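Local coordinates for protein ribose transcriptional regulator (Enterococcus faecium DO, PDB 4RK1) that binds ribose in its sugar-binding domain and, as a LacI-family regulator, probably acts as a DNA-binding repressor of transcription, at residues T127-Y132 and S183-V188. Sequence-based numbering, arbitrary orientation.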
loop_
_atom_site.group_PDB
_atom_site.type_symbol
_atom_site.label_atom_id
_atom_site.label_comp_id
_atom_site.label_asym_id
_atom_site.label_seq_id
_atom_site.Cartn_x
_atom_site.Cartn_y
_atom_site.Cartn_z
ATOM N N THR B 127 22.152 15.548 19.262
ATOM C CA THR B 127 21.414 14.505 19.953
ATOM C C THR B 127 20.320 14.061 19.002
ATOM O O THR B 127 19.415 14.825 18.671
ATOM C CB THR B 127 20.820 15.004 21.286
ATOM O OG1 THR B 127 21.857 15.620 22.061
ATOM C CG2 THR B 127 20.236 13.844 22.077
ATOM N N ILE B 128 20.445 12.832 18.533
ATOM C CA ILE B 128 19.608 12.327 17.471
ATOM C C ILE B 128 18.979 11.016 17.898
ATOM O O ILE B 128 19.641 10.158 18.476
ATOM C CB ILE B 128 20.441 12.113 16.192
ATOM C CG1 ILE B 128 20.913 13.472 15.652
ATOM C CG2 ILE B 128 19.637 11.342 15.146
ATOM C CD1 ILE B 128 21.943 13.372 14.543
ATOM N N ALA B 129 17.700 10.871 17.579
ATOM C CA ALA B 129 16.955 9.654 17.840
ATOM C C ALA B 129 16.919 8.789 16.590
ATOM O O ALA B 129 16.773 9.281 15.466
ATOM C CB ALA B 129 15.538 9.987 18.288
ATOM N N LEU B 130 17.072 7.495 16.812
ATOM C CA LEU B 130 16.985 6.485 15.779
ATOM C C LEU B 130 15.689 5.724 16.013
ATOM O O LEU B 130 15.503 5.124 17.065
ATOM C CB LEU B 130 18.185 5.551 15.901
ATOM C CG LEU B 130 18.730 4.888 14.649
ATOM C CD1 LEU B 130 19.306 5.929 13.701
ATOM C CD2 LEU B 130 19.786 3.876 15.063
ATOM N N VAL B 131 14.776 5.797 15.053
ATOM C CA VAL B 131 13.507 5.077 15.123
ATOM C C VAL B 131 13.583 3.923 14.138
ATOM O O VAL B 131 13.659 4.126 12.922
ATOM C CB VAL B 131 12.310 6.009 14.813
ATOM C CG1 VAL B 131 11.000 5.231 14.778
ATOM C CG2 VAL B 131 12.222 7.120 15.851
ATOM N N TYR B 132 13.583 2.702 14.656
ATOM C CA TYR B 132 13.904 1.542 13.828
ATOM C C TYR B 132 13.201 0.287 14.326
ATOM O O TYR B 132 12.778 0.238 15.470
ATOM C CB TYR B 132 15.415 1.331 13.823
ATOM C CG TYR B 132 15.971 0.975 15.177
ATOM C CD1 TYR B 132 16.210 1.958 16.126
ATOM C CD2 TYR B 132 16.245 -0.344 15.514
ATOM C CE1 TYR B 132 16.710 1.643 17.373
ATOM C CE2 TYR B 132 16.748 -0.673 16.765
ATOM C CZ TYR B 132 16.979 0.325 17.690
ATOM O OH TYR B 132 17.480 0.019 18.938
ATOM N N SER B 183 12.842 12.527 25.455
ATOM C CA SER B 183 14.288 12.533 25.233
ATOM C C SER B 183 14.770 13.946 24.971
ATOM O O SER B 183 13.968 14.873 24.821
ATOM C CB SER B 183 14.651 11.637 24.042
ATOM O OG SER B 183 14.366 12.288 22.806
ATOM N N ALA B 184 16.085 14.102 24.882
ATOM C CA ALA B 184 16.685 15.373 24.480
ATOM C C ALA B 184 16.948 15.454 22.959
ATOM O O ALA B 184 17.614 16.374 22.502
ATOM C CB ALA B 184 17.983 15.600 25.247
ATOM N N ALA B 185 16.426 14.514 22.176
ATOM C CA ALA B 185 16.695 14.517 20.731
ATOM C C ALA B 185 16.065 15.725 20.054
ATOM O O ALA B 185 14.961 16.139 20.409
ATOM C CB ALA B 185 16.207 13.226 20.091
ATOM N N THR B 186 16.805 16.326 19.121
ATOM C CA THR B 186 16.286 17.397 18.272
ATOM C C THR B 186 16.102 16.964 16.809
ATOM O O THR B 186 15.361 17.605 16.054
ATOM C CB THR B 186 17.212 18.630 18.295
ATOM O OG1 THR B 186 18.501 18.277 17.784
ATOM C CG2 THR B 186 17.356 19.186 19.713
ATOM N N GLY B 187 16.797 15.900 16.410
ATOM C CA GLY B 187 16.682 15.335 15.059
ATOM C C GLY B 187 16.352 13.857 15.134
ATOM O O GLY B 187 16.651 13.196 16.137
ATOM N N VAL B 188 15.720 13.341 14.082
ATOM C CA VAL B 188 15.264 11.952 14.051
ATOM C C VAL B 188 15.566 11.312 12.701
ATOM O O VAL B 188 15.225 11.876 11.658
ATOM C CB VAL B 188 13.742 11.828 14.288
ATOM C CG1 VAL B 188 13.329 10.356 14.371
ATOM C CG2 VAL B 188 13.323 12.578 15.545
HETATM O O HOH W 1 20.828 18.208 18.965
#
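I128 pairs with G187 and A129 with V188 on two parallel strands, with A129 N giving a nearly straight hydrogen bond to G187 O (2.9 Å, 169°). T127 O takes the N-H of T186 at 3.0 Å and not that of G187, whose buried N finds no partner. On the face that carries A129, its CB meets A185 CB at 3.8 Å, and further along V131 CG2 reaches V188 CG1 at 3.7 Å, the two valines crossing at a slant. The branches that meet are V131 CG2, anti to its carbonyl carbon (chi1 175°), and V188 CG1, anti to its backbone N (chi1 -175°). T127 turns CG2 onto the carbonyl of A184, 3.7 Å from its O. I128 points to the other face, its CG2 lying against G187 O. S183 OG accepts from A185 N, making an ST turn, and is also hydrogen-bonded to L180 O. T186 OG1 is hydrogen-bonded to H125 ND1, and a water also joins it to T127 N. V131 and V188 both pack on L199 of helix 193-205, whereas I128 faces F147 of helix 138-153. Strand 128-133 is flanked by the parallel strands 187-190 and 161-166, in a helix-covered sheet, as in periplasmic-binding-protein-like folds.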